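Local coordinates for protein major centromere autoantigen B (Homo sapiens, PDB 1HLV) that binds the CENP-B box DNA through DNA-binding domains of the helix-turn-helix class and induces kinks in it, at residues P39-L42 with S43-K47; A83-Q86 with Q87-A91; R106-E110 with L111-D115. All coordinates share one frame; numbering follows the deposited sequence.

All three contacts are local, each within one continuous run of chain. Following the chain from the N terminus, interaction 1 comes first, inside helix 39-47 of the CENP-B N-terminal DNA-binding domain, where it faces the DNA. Interactions 2 and 3 follow in the Tc5 transposase DNA-binding domain range. The first of these lies at the C-terminal part of helix 75-88, the other where helix 97-111 gives way to a loop. None closes a long loop, and they neither nest nor cross. Interaction 1 is about 37 and 40 Å, centre to centre, from interactions 2 and 3. These two do not touch, but both pack along the pair of helices 75-88 and 97-111.

Interaction 1 (P39-L42 with S43-K47); sequences PSTL and STILK. With nucleotides of chain B; nucleotides of chain A.
L42 and L46 meet one turn apart on helix 39-47, with CD1 of L42 4.0 Å from CG of L46. T41 CG2 and I45 CD1 approach on the same helix. Helix 39-47 is consistent with the recognition helix of the helix-turn-helix domain, since its other face meets both DNA strands. On one strand, T41 OG1 donates to OP2 of DC15 of chain B at 2.6 Å. On the other, S43 OG donates to OP2 of DT4 of chain A at 2.7 Å. The two hydroxyls thus grip backbone phosphates of opposite strands. At chi1 -62° OG1 of T41 sits beside the backbone N and turns to the phosphate; CG2 lies between that phosphate and CD1 of I45, loosely against each. S40 reaches a base: its OG hydrogen-bonds to a guanine and lies 3.1 Å from C6 of DC15 of chain B.

Behind this face run the i to i+4 backbone bonds of the helix. S43 N donates to P39 O at 3.0 Å, with an N-H...O angle of 160°, and I45 N and L46 N reach back to T41 O and L42 O in the same way. Further out, L42 and I45 rest on I16 of helix 10-22. L42 also touches A32 of helix 28-35, and L46 touches K28 there. K47 runs beside the next phosphate, with its CD 3.4 Å from OP2 of DT5 of chain A. The methyl C7 of that same thymine packs on S43 CB at 3.4 Å.

Interaction 2 (A83-Q86 with Q87-A91); sequences AWFQ and QIRAA
I88 runs from helix backbone to indole, and W84 lies one turn before it. CB of I88 rests against the carbonyl O of F85 at 3.4 Å. CG1 passes W84 O at 3.7 Å. CD1, at the tip, comes over one face of the W84 indole. It stands 3.9 Å from the centroid of the six-membered ring and 27° off the ring normal, a CH-pi contact. It is offset toward the rim, with CZ2 of W84 the nearest ring atom at 3.6 Å. The chain of I88 is extended, chi2 175°, and this carries CD1 as far as the ring.

R89 makes a second i to i+4 contact, with F85. It runs alongside F85, the guanidinium and ring planes 65° apart. R89 CG packs on F85 O at 3.2 Å, and CD then comes obliquely to CD1 of the F85 ring at 4.1 Å. Beneath them R89 N donates to F85 O at 2.9 Å. Q87 N reaches only three residues back, to W84 O at 3.2 Å, above its carbonyl plane. I88 N bonds W84 O and F85 O only weakly, and A90 N to Q86 O is weak too. Bonding that mixes i+3 with weak i+4 fits a helix near its end.

This is the C-terminal end of helix 75-88 in the Tc5 transposase-type DNA-binding domain. W84 and F85 join it to helix 97-111. Both touch L100, and W84 also touches I99 and makes a cation-pi contact with K103. In the loop between these helices V95 meets W84 and L93 meets I88.

Interaction 3 (R106-E110 with L111-D115); sequences RIAEE and LGMDD
A108 O accepts the N-H of M113 at 2.8 Å, five residues on, while G112 N makes a weak bond to E109 O at 3.1 Å and G112 turns to positive phi (80°). Just before this the helix is still regular: L111 N donates to I107 O at 2.9 Å.

The side chains follow this backbone. I107 and L111 run together down one flank, with CG2 of I107 4.0 Å from CD2 of L111. CB and CD1 of L111 also pack on I107 O, which accepts the L111 N-H. The M113 N to A108 O and G112 N to E109 O bonds, with positive phi at G112, make a Schellman motif, which ends helix 97-111, and G112 is its C-prime residue. M113 then sits at the centre of an inverse gamma turn, which carries the chain on toward helix 120-129; D114 N bonds weakly to G112 O at 3.1 Å.

M113 folds back against A108. Its chain leaves CB extended, then bends at chi3 (-73°), which brings the methyl CE round to A108. CE lies 3.8 Å from A108 CB and 3.3 Å from A108 CA. Helix 75-88 packs on these side chains: L77 meets A108 and M113, and L80 meets I107 and L111. F116 in the following loop touches A108, and Y74, just before helix 75-88, touches M113.

Interaction 1 (P39-L42 with S43-K47)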
ATOM      1  N   PRO C  39      16.015  18.136  -2.729  1.00 43.94           N
ATOM      2  CA  PRO C  39      14.824  18.999  -2.712  1.00 43.45           C
ATOM      3  C   PRO C  39      13.858  18.525  -3.789  1.00 42.43           C
ATOM      4  O   PRO C  39      12.636  18.645  -3.669  1.00 40.52           O
ATOM      5  CB  PRO C  39      15.396  20.396  -2.976  1.00 43.36           C
ATOM      6  CG  PRO C  39      16.738  20.130  -3.614  1.00 44.07           C
ATOM      7  CD  PRO C  39      17.244  18.928  -2.886  1.00 43.66           C
ATOM      8  N   SER C  40      14.443  17.964  -4.838  1.00 43.04           N
ATOM      9  CA  SER C  40      13.705  17.397  -5.958  1.00 42.64           C
ATOM     10  C   SER C  40      12.773  16.302  -5.412  1.00 42.71           C
ATOM     11  O   SER C  40      11.588  16.250  -5.739  1.00 42.60           O
ATOM     12  CB  SER C  40      14.704  16.785  -6.941  1.00 42.73           C
ATOM     13  OG  SER C  40      14.048  16.190  -8.037  1.00 46.05           O
ATOM     14  N   THR C  41      13.327  15.432  -4.568  1.00 40.70           N
ATOM     15  CA  THR C  41      12.567  14.347  -3.969  1.00 38.68           C
ATOM     16  C   THR C  41      11.463  14.860  -3.043  1.00 39.04           C
ATOM     17  O   THR C  41      10.364  14.304  -3.016  1.00 40.03           O
ATOM     18  CB  THR C  41      13.499  13.399  -3.180  1.00 38.33           C
ATOM     19  OG1 THR C  41      14.446  12.814  -4.082  1.00 35.94           O
ATOM     20  CG2 THR C  41      12.698  12.295  -2.492  1.00 35.44           C
ATOM     21  N   LEU C  42      11.749  15.917  -2.284  1.00 39.44           N
ATOM     22  CA  LEU C  42      10.749  16.481  -1.373  1.00 38.53           C
ATOM     23  C   LEU C  42       9.552  17.046  -2.143  1.00 39.01           C
ATOM     24  O   LEU C  42       8.393  16.873  -1.735  1.00 37.05           O
ATOM     25  CB  LEU C  42      11.363  17.587  -0.517  1.00 37.07           C
ATOM     26  CG  LEU C  42      10.372  18.387   0.340  1.00 38.31           C
ATOM     27  CD1 LEU C  42       9.596  17.471   1.293  1.00 33.95           C
ATOM     28  CD2 LEU C  42      11.142  19.448   1.112  1.00 37.34           C
ATOM     29  N   SER C  43       9.838  17.723  -3.252  1.00 38.28           N
ATOM     30  CA  SER C  43       8.786  18.301  -4.075  1.00 39.27           C
ATOM     31  C   SER C  43       7.848  17.215  -4.598  1.00 39.44           C
ATOM     32  O   SER C  43       6.623  17.314  -4.467  1.00 37.74           O
ATOM     33  CB  SER C  43       9.389  19.059  -5.257  1.00 40.20           C
ATOM     34  OG  SER C  43      10.137  20.180  -4.822  1.00 45.26           O
ATOM     35  N   THR C  44       8.421  16.170  -5.187  1.00 40.06           N
ATOM     36  CA  THR C  44       7.585  15.111  -5.719  1.00 39.91           C
ATOM     37  C   THR C  44       6.783  14.425  -4.610  1.00 37.97           C
ATOM     38  O   THR C  44       5.649  14.011  -4.841  1.00 37.41           O
ATOM     39  CB  THR C  44       8.409  14.114  -6.576  1.00 40.53           C
ATOM     40  OG1 THR C  44       7.885  12.792  -6.418  1.00 45.06           O
ATOM     41  CG2 THR C  44       9.856  14.160  -6.209  1.00 42.69           C
ATOM     42  N   ILE C  45       7.341  14.336  -3.405  1.00 35.98           N
ATOM     43  CA  ILE C  45       6.595  13.747  -2.294  1.00 35.69           C
ATOM     44  C   ILE C  45       5.390  14.643  -1.977  1.00 37.80           C
ATOM     45  O   ILE C  45       4.260  14.167  -1.814  1.00 36.55           O
ATOM     46  CB  ILE C  45       7.452  13.634  -1.016  1.00 35.98           C
ATOM     47  CG1 ILE C  45       8.496  12.521  -1.179  1.00 36.78           C
ATOM     48  CG2 ILE C  45       6.554  13.384   0.191  1.00 31.41           C
ATOM     49  CD1 ILE C  45       9.394  12.329   0.044  1.00 37.05           C
ATOM     50  N   LEU C  46       5.642  15.948  -1.880  1.00 39.78           N
ATOM     51  CA  LEU C  46       4.577  16.901  -1.597  1.00 40.08           C
ATOM     52  C   LEU C  46       3.516  16.880  -2.690  1.00 40.77           C
ATOM     53  O   LEU C  46       2.326  16.977  -2.395  1.00 41.25           O
ATOM     54  CB  LEU C  46       5.142  18.315  -1.442  1.00 39.47           C
ATOM     55  CG  LEU C  46       5.984  18.553  -0.185  1.00 39.62           C
ATOM     56  CD1 LEU C  46       6.377  20.018  -0.113  1.00 38.27           C
ATOM     57  CD2 LEU C  46       5.196  18.162   1.054  1.00 36.09           C
ATOM     58  N   LYS C  47       3.926  16.752  -3.950  1.00 39.87           N
ATOM     59  CA  LYS C  47       2.929  16.714  -5.003  1.00 42.05           C
ATOM     60  C   LYS C  47       2.059  15.451  -4.938  1.00 42.60           C
ATOM     61  O   LYS C  47       0.894  15.479  -5.334  1.00 43.32           O
ATOM     62  CB  LYS C  47       3.564  16.815  -6.390  1.00 43.70           C
ATOM     63  CG  LYS C  47       2.488  16.968  -7.455  1.00 49.54           C
ATOM     64  CD  LYS C  47       3.006  17.460  -8.792  1.00 55.23           C
ATOM     65  CE  LYS C  47       1.834  17.798  -9.725  1.00 57.26           C
ATOM     66  NZ  LYS C  47       2.265  18.297 -11.079  1.00 61.15           N
TER
ATOM     67  P    DC B  15      16.396   9.854  -4.273  1.00 39.83           P
ATOM     68  OP1  DC B  15      17.577   9.033  -3.901  1.00 39.51           O
ATOM     69  OP2  DC B  15      15.689  10.637  -3.224  1.00 39.06           O
ATOM     70  O5'  DC B  15      16.830  10.807  -5.471  1.00 39.34           O
ATOM     71  C5'  DC B  15      17.628  10.299  -6.535  1.00 39.20           C
ATOM     72  C4'  DC B  15      17.753  11.325  -7.637  1.00 40.76           C
ATOM     73  O4'  DC B  15      16.527  11.427  -8.403  1.00 41.09           O
ATOM     74  C3'  DC B  15      18.071  12.746  -7.174  1.00 41.92           C
ATOM     75  O3'  DC B  15      18.926  13.343  -8.147  1.00 45.53           O
ATOM     76  C2'  DC B  15      16.715  13.431  -7.242  1.00 39.57           C
ATOM     77  C1'  DC B  15      16.155  12.793  -8.499  1.00 36.83           C
ATOM     78  N1   DC B  15      14.696  12.862  -8.706  1.00 32.31           N
ATOM     79  C2   DC B  15      14.200  12.610  -9.991  1.00 31.11           C
ATOM     80  O2   DC B  15      15.004  12.349 -10.900  1.00 30.89           O
ATOM     81  N3   DC B  15      12.865  12.651 -10.211  1.00 29.66           N
ATOM     82  C4   DC B  15      12.032  12.932  -9.203  1.00 30.48           C
ATOM     83  N4   DC B  15      10.716  12.944  -9.462  1.00 27.34           N
ATOM     84  C5   DC B  15      12.509  13.206  -7.884  1.00 30.18           C
ATOM     85  C6   DC B  15      13.838  13.160  -7.683  1.00 32.36           C
TER
ATOM     86  P    DT A   4       8.409  23.098  -3.507  1.00 43.93           P
ATOM     87  OP1  DT A   4       7.161  23.217  -2.708  1.00 41.32           O
ATOM     88  OP2  DT A   4       9.471  22.147  -3.086  1.00 43.27           O
ATOM     89  O5'  DT A   4       7.985  22.785  -5.003  1.00 43.37           O
ATOM     90  C5'  DT A   4       7.395  23.820  -5.771  1.00 42.02           C
ATOM     91  C4'  DT A   4       7.389  23.468  -7.237  1.00 41.23           C
ATOM     92  O4'  DT A   4       8.709  23.593  -7.820  1.00 39.23           O
ATOM     93  C3'  DT A   4       6.893  22.061  -7.560  1.00 41.86           C
ATOM     94  O3'  DT A   4       5.881  22.166  -8.554  1.00 43.33           O
ATOM     95  C2'  DT A   4       8.131  21.352  -8.096  1.00 40.88           C
ATOM     96  C1'  DT A   4       8.951  22.494  -8.677  1.00 38.66           C
ATOM     97  N1   DT A   4      10.415  22.280  -8.733  1.00 35.62           N
ATOM     98  C2   DT A   4      11.044  22.396  -9.955  1.00 36.08           C
ATOM     99  O2   DT A   4      10.446  22.624 -10.998  1.00 38.74           O
ATOM    100  N3   DT A   4      12.408  22.234  -9.917  1.00 30.96           N
ATOM    101  C4   DT A   4      13.185  21.968  -8.807  1.00 32.13           C
ATOM    102  O4   DT A   4      14.407  21.877  -8.918  1.00 31.79           O
ATOM    103  C5   DT A   4      12.461  21.825  -7.569  1.00 33.68           C
ATOM    104  C7   DT A   4      13.224  21.491  -6.323  1.00 33.26           C
ATOM    105  C6   DT A   4      11.128  21.991  -7.591  1.00 35.19           C
ATOM    106  P    DT A   5       4.973  20.896  -8.909  1.00 44.32           P
ATOM    107  OP1  DT A   5       3.549  21.328  -8.965  1.00 42.67           O
ATOM    108  OP2  DT A   5       5.362  19.779  -8.008  1.00 42.96           O
ATOM    109  O5'  DT A   5       5.460  20.593 -10.392  1.00 43.18           O
ATOM    110  C5'  DT A   5       5.495  21.645 -11.342  1.00 40.21           C
ATOM    111  C4'  DT A   5       6.179  21.200 -12.611  1.00 41.52           C
ATOM    112  O4'  DT A   5       7.611  21.105 -12.430  1.00 40.63           O
ATOM    113  C3'  DT A   5       5.728  19.860 -13.184  1.00 42.87           C
ATOM    114  O3'  DT A   5       5.588  20.022 -14.598  1.00 47.23           O
ATOM    115  C2'  DT A   5       6.884  18.926 -12.847  1.00 41.10           C
ATOM    116  C1'  DT A   5       8.078  19.864 -12.934  1.00 38.95           C
ATOM    117  N1   DT A   5       9.280  19.499 -12.156  1.00 37.02           N
ATOM    118  C2   DT A   5      10.490  19.512 -12.811  1.00 36.85           C
ATOM    119  O2   DT A   5      10.594  19.701 -14.014  1.00 40.47           O
ATOM    120  N3   DT A   5      11.581  19.288 -12.005  1.00 34.04           N
ATOM    121  C4   DT A   5      11.573  19.033 -10.645  1.00 34.07           C
ATOM    122  O4   DT A   5      12.633  18.895 -10.040  1.00 34.57           O
ATOM    123  C5   DT A   5      10.268  18.963 -10.037  1.00 32.66           C
ATOM    124  C7   DT A   5      10.168  18.635  -8.580  1.00 31.54           C
ATOM    125  C6   DT A   5       9.197  19.196 -10.810  1.00 35.80           C
TER

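Interaction 2 (A83-Q86 with Q87-A91)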
ATOM      1  N   ALA C  83     -13.670  -6.688   0.772  1.00 40.93           N
ATOM      2  CA  ALA C  83     -14.981  -6.278   1.247  1.00 40.67           C
ATOM      3  C   ALA C  83     -15.702  -7.481   1.831  1.00 41.45           C
ATOM      4  O   ALA C  83     -16.339  -7.392   2.887  1.00 40.27           O
ATOM      5  CB  ALA C  83     -15.791  -5.695   0.108  1.00 38.88           C
ATOM      6  N   TRP C  84     -15.583  -8.607   1.137  1.00 42.46           N
ATOM      7  CA  TRP C  84     -16.224  -9.849   1.546  1.00 45.10           C
ATOM      8  C   TRP C  84     -15.784 -10.387   2.912  1.00 47.41           C
ATOM      9  O   TRP C  84     -16.610 -10.530   3.813  1.00 47.80           O
ATOM     10  CB  TRP C  84     -15.994 -10.919   0.479  1.00 45.22           C
ATOM     11  CG  TRP C  84     -16.353 -12.303   0.930  1.00 48.05           C
ATOM     12  CD1 TRP C  84     -17.610 -12.841   1.029  1.00 48.62           C
ATOM     13  CD2 TRP C  84     -15.444 -13.321   1.371  1.00 47.76           C
ATOM     14  NE1 TRP C  84     -17.534 -14.130   1.502  1.00 48.43           N
ATOM     15  CE2 TRP C  84     -16.219 -14.451   1.721  1.00 48.31           C
ATOM     16  CE3 TRP C  84     -14.047 -13.388   1.503  1.00 46.31           C
ATOM     17  CZ2 TRP C  84     -15.645 -15.638   2.196  1.00 47.33           C
ATOM     18  CZ3 TRP C  84     -13.476 -14.564   1.972  1.00 47.04           C
ATOM     19  CH2 TRP C  84     -14.276 -15.677   2.314  1.00 47.92           C
ATOM     20  N   PHE C  85     -14.497 -10.693   3.075  1.00 49.20           N
ATOM     21  CA  PHE C  85     -14.036 -11.230   4.349  1.00 50.98           C
ATOM     22  C   PHE C  85     -14.004 -10.186   5.452  1.00 53.76           C
ATOM     23  O   PHE C  85     -14.034 -10.523   6.636  1.00 54.45           O
ATOM     24  CB  PHE C  85     -12.658 -11.913   4.210  1.00 48.08           C
ATOM     25  CG  PHE C  85     -11.489 -10.970   4.012  1.00 42.97           C
ATOM     26  CD1 PHE C  85     -11.172  -9.998   4.958  1.00 43.27           C
ATOM     27  CD2 PHE C  85     -10.654 -11.116   2.909  1.00 41.29           C
ATOM     28  CE1 PHE C  85     -10.045  -9.191   4.809  1.00 41.14           C
ATOM     29  CE2 PHE C  85      -9.526 -10.317   2.752  1.00 40.20           C
ATOM     30  CZ  PHE C  85      -9.220  -9.353   3.702  1.00 41.06           C
ATOM     31  N   GLN C  86     -13.946  -8.919   5.061  1.00 56.48           N
ATOM     32  CA  GLN C  86     -13.915  -7.830   6.026  1.00 59.64           C
ATOM     33  C   GLN C  86     -15.288  -7.712   6.673  1.00 59.34           C
ATOM     34  O   GLN C  86     -15.437  -7.141   7.750  1.00 59.68           O
ATOM     35  CB  GLN C  86     -13.554  -6.530   5.319  1.00 62.34           C
ATOM     36  CG  GLN C  86     -12.610  -5.659   6.097  1.00 68.27           C
ATOM     37  CD  GLN C  86     -11.906  -4.659   5.206  1.00 72.82           C
ATOM     38  OE1 GLN C  86     -12.545  -3.821   4.560  1.00 74.40           O
ATOM     39  NE2 GLN C  86     -10.579  -4.746   5.160  1.00 74.42           N
ATOM     40  N   GLN C  87     -16.283  -8.270   5.998  1.00 59.48           N
ATOM     41  CA  GLN C  87     -17.656  -8.256   6.475  1.00 59.97           C
ATOM     42  C   GLN C  87     -17.857  -9.423   7.441  1.00 58.47           C
ATOM     43  O   GLN C  87     -18.722  -9.379   8.321  1.00 58.09           O
ATOM     44  CB  GLN C  87     -18.598  -8.374   5.276  1.00 63.66           C
ATOM     45  CG  GLN C  87     -20.074  -8.314   5.600  1.00 68.73           C
ATOM     46  CD  GLN C  87     -20.923  -8.250   4.340  1.00 72.45           C
ATOM     47  OE1 GLN C  87     -20.804  -9.100   3.451  1.00 74.42           O
ATOM     48  NE2 GLN C  87     -21.786  -7.240   4.255  1.00 73.19           N
ATOM     49  N   ILE C  88     -17.048 -10.467   7.260  1.00 56.45           N
ATOM     50  CA  ILE C  88     -17.090 -11.650   8.115  1.00 53.60           C
ATOM     51  C   ILE C  88     -16.361 -11.334   9.418  1.00 52.34           C
ATOM     52  O   ILE C  88     -16.779 -11.746  10.497  1.00 51.65           O
ATOM     53  CB  ILE C  88     -16.389 -12.858   7.449  1.00 53.50           C
ATOM     54  CG1 ILE C  88     -17.186 -13.322   6.226  1.00 53.15           C
ATOM     55  CG2 ILE C  88     -16.232 -13.991   8.456  1.00 52.48           C
ATOM     56  CD1 ILE C  88     -16.505 -14.426   5.424  1.00 52.00           C
ATOM     57  N   ARG C  89     -15.263 -10.596   9.305  1.00 50.63           N
ATOM     58  CA  ARG C  89     -14.489 -10.229  10.475  1.00 50.18           C
ATOM     59  C   ARG C  89     -15.241  -9.201  11.298  1.00 49.69           C
ATOM     60  O   ARG C  89     -14.974  -9.027  12.484  1.00 49.45           O
ATOM     61  CB  ARG C  89     -13.121  -9.680  10.058  1.00 50.36           C
ATOM     62  CG  ARG C  89     -12.296 -10.693   9.271  1.00 52.03           C
ATOM     63  CD  ARG C  89     -10.865 -10.230   9.043  1.00 52.77           C
ATOM     64  NE  ARG C  89     -10.117 -10.180  10.291  1.00 53.05           N
ATOM     65  CZ  ARG C  89      -9.478  -9.102  10.722  1.00 54.08           C
ATOM     66  NH1 ARG C  89      -9.503  -7.995   9.994  1.00 55.32           N
ATOM     67  NH2 ARG C  89      -8.836  -9.121  11.884  1.00 53.38           N
ATOM     68  N   ALA C  90     -16.192  -8.518  10.672  1.00 49.89           N
ATOM     69  CA  ALA C  90     -16.970  -7.515  11.387  1.00 48.85           C
ATOM     70  C   ALA C  90     -17.835  -8.223  12.418  1.00 48.12           C
ATOM     71  O   ALA C  90     -18.258  -7.625  13.409  1.00 46.74           O
ATOM     72  CB  ALA C  90     -17.834  -6.731  10.420  1.00 49.73           C
ATOM     73  N   ALA C  91     -18.087  -9.506  12.180  1.00 47.26           N
ATOM     74  CA  ALA C  91     -18.890 -10.310  13.093  1.00 47.94           C
ATOM     75  C   ALA C  91     -18.000 -11.067  14.081  1.00 48.27           C
ATOM     76  O   ALA C  91     -18.440 -12.033  14.705  1.00 49.05           O
ATOM     77  CB  ALA C  91     -19.746 -11.296  12.302  1.00 48.06           C
TER

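Interaction 3 (R106-E110 with L111-D115)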
ATOM      1  N   ARG C 106     -14.109 -17.934  -7.265  1.00 41.54           N
ATOM      2  CA  ARG C 106     -15.486 -17.679  -7.684  1.00 44.89           C
ATOM      3  C   ARG C 106     -15.646 -16.253  -8.199  1.00 42.97           C
ATOM      4  O   ARG C 106     -16.352 -16.019  -9.174  1.00 43.12           O
ATOM      5  CB  ARG C 106     -16.460 -17.887  -6.527  1.00 49.74           C
ATOM      6  CG  ARG C 106     -16.712 -19.325  -6.147  1.00 57.80           C
ATOM      7  CD  ARG C 106     -17.442 -19.349  -4.819  1.00 65.74           C
ATOM      8  NE  ARG C 106     -17.703 -20.695  -4.319  1.00 71.90           N
ATOM      9  CZ  ARG C 106     -18.076 -20.954  -3.068  1.00 74.90           C
ATOM     10  NH1 ARG C 106     -18.219 -19.954  -2.203  1.00 76.27           N
ATOM     11  NH2 ARG C 106     -18.315 -22.202  -2.682  1.00 75.71           N
ATOM     12  N   ILE C 107     -15.009 -15.303  -7.520  1.00 40.92           N
ATOM     13  CA  ILE C 107     -15.066 -13.910  -7.924  1.00 38.14           C
ATOM     14  C   ILE C 107     -14.393 -13.797  -9.295  1.00 39.66           C
ATOM     15  O   ILE C 107     -14.865 -13.074 -10.170  1.00 39.40           O
ATOM     16  CB  ILE C 107     -14.342 -13.012  -6.900  1.00 36.05           C
ATOM     17  CG1 ILE C 107     -15.067 -13.082  -5.554  1.00 35.53           C
ATOM     18  CG2 ILE C 107     -14.295 -11.568  -7.385  1.00 34.07           C
ATOM     19  CD1 ILE C 107     -14.418 -12.245  -4.446  1.00 30.95           C
ATOM     20  N   ALA C 108     -13.306 -14.537  -9.489  1.00 39.40           N
ATOM     21  CA  ALA C 108     -12.598 -14.499 -10.761  1.00 41.63           C
ATOM     22  C   ALA C 108     -13.484 -14.986 -11.904  1.00 42.86           C
ATOM     23  O   ALA C 108     -13.392 -14.476 -13.020  1.00 43.44           O
ATOM     24  CB  ALA C 108     -11.325 -15.338 -10.693  1.00 38.23           C
ATOM     25  N   GLU C 109     -14.331 -15.973 -11.625  1.00 44.43           N
ATOM     26  CA  GLU C 109     -15.235 -16.513 -12.635  1.00 45.97           C
ATOM     27  C   GLU C 109     -16.233 -15.436 -13.016  1.00 45.44           C
ATOM     28  O   GLU C 109     -16.529 -15.234 -14.196  1.00 43.73           O
ATOM     29  CB  GLU C 109     -16.014 -17.717 -12.100  1.00 48.62           C
ATOM     30  CG  GLU C 109     -15.274 -19.037 -12.107  1.00 55.96           C
ATOM     31  CD  GLU C 109     -16.142 -20.191 -11.600  1.00 60.21           C
ATOM     32  OE1 GLU C 109     -17.206 -20.456 -12.215  1.00 60.90           O
ATOM     33  OE2 GLU C 109     -15.757 -20.825 -10.586  1.00 61.41           O
ATOM     34  N   GLU C 110     -16.755 -14.756 -12.002  1.00 45.01           N
ATOM     35  CA  GLU C 110     -17.734 -13.698 -12.211  1.00 47.10           C
ATOM     36  C   GLU C 110     -17.169 -12.528 -12.993  1.00 45.77           C
ATOM     37  O   GLU C 110     -17.856 -11.957 -13.837  1.00 47.91           O
ATOM     38  CB  GLU C 110     -18.273 -13.211 -10.873  1.00 49.70           C
ATOM     39  CG  GLU C 110     -19.083 -14.260 -10.163  1.00 54.80           C
ATOM     40  CD  GLU C 110     -20.381 -13.707  -9.637  1.00 58.96           C
ATOM     41  OE1 GLU C 110     -20.347 -13.042  -8.576  1.00 60.54           O
ATOM     42  OE2 GLU C 110     -21.427 -13.927 -10.297  1.00 59.04           O
ATOM     43  N   LEU C 111     -15.916 -12.181 -12.717  1.00 43.33           N
ATOM     44  CA  LEU C 111     -15.255 -11.079 -13.406  1.00 42.25           C
ATOM     45  C   LEU C 111     -14.776 -11.485 -14.796  1.00 41.22           C
ATOM     46  O   LEU C 111     -14.435 -10.633 -15.623  1.00 40.48           O
ATOM     47  CB  LEU C 111     -14.073 -10.577 -12.571  1.00 40.74           C
ATOM     48  CG  LEU C 111     -14.332  -9.392 -11.631  1.00 41.76           C
ATOM     49  CD1 LEU C 111     -15.704  -9.491 -10.996  1.00 40.86           C
ATOM     50  CD2 LEU C 111     -13.248  -9.347 -10.568  1.00 40.39           C
ATOM     51  N   GLY C 112     -14.754 -12.790 -15.048  1.00 40.06           N
ATOM     52  CA  GLY C 112     -14.306 -13.284 -16.333  1.00 38.43           C
ATOM     53  C   GLY C 112     -12.795 -13.325 -16.446  1.00 40.17           C
ATOM     54  O   GLY C 112     -12.253 -13.257 -17.550  1.00 39.42           O
ATOM     55  N   MET C 113     -12.106 -13.425 -15.309  1.00 41.74           N
ATOM     56  CA  MET C 113     -10.646 -13.496 -15.307  1.00 43.58           C
ATOM     57  C   MET C 113     -10.295 -14.963 -15.449  1.00 45.84           C
ATOM     58  O   MET C 113     -10.046 -15.646 -14.461  1.00 47.29           O
ATOM     59  CB  MET C 113     -10.067 -12.961 -13.993  1.00 42.47           C
ATOM     60  CG  MET C 113     -10.233 -11.476 -13.778  1.00 40.80           C
ATOM     61  SD  MET C 113      -9.694 -10.934 -12.129  1.00 42.62           S
ATOM     62  CE  MET C 113     -11.001 -11.583 -11.163  1.00 42.87           C
ATOM     63  N   ASP C 114     -10.279 -15.446 -16.686  1.00 48.82           N
ATOM     64  CA  ASP C 114      -9.991 -16.847 -16.954  1.00 51.61           C
ATOM     65  C   ASP C 114      -8.572 -17.256 -16.606  1.00 52.21           C
ATOM     66  O   ASP C 114      -8.280 -18.440 -16.461  1.00 53.23           O
ATOM     67  CB  ASP C 114     -10.258 -17.164 -18.425  1.00 53.48           C
ATOM     68  CG  ASP C 114     -11.601 -16.646 -18.894  1.00 56.69           C
ATOM     69  OD1 ASP C 114     -12.572 -16.722 -18.105  1.00 57.47           O
ATOM     70  OD2 ASP C 114     -11.685 -16.168 -20.050  1.00 58.84           O
ATOM     71  N   ASP C 115      -7.685 -16.283 -16.468  1.00 52.36           N
ATOM     72  CA  ASP C 115      -6.307 -16.607 -16.155  1.00 52.14           C
ATOM     73  C   ASP C 115      -5.987 -16.592 -14.669  1.00 50.04           C
ATOM     74  O   ASP C 115      -4.872 -16.937 -14.273  1.00 50.30           O
ATOM     75  CB  ASP C 115      -5.365 -15.667 -16.907  1.00 56.46           C
ATOM     76  CG  ASP C 115      -5.201 -16.057 -18.369  1.00 60.22           C
ATOM     77  OD1 ASP C 115      -5.871 -17.027 -18.810  1.00 61.56           O
ATOM     78  OD2 ASP C 115      -4.404 -15.393 -19.073  1.00 60.66           O
TER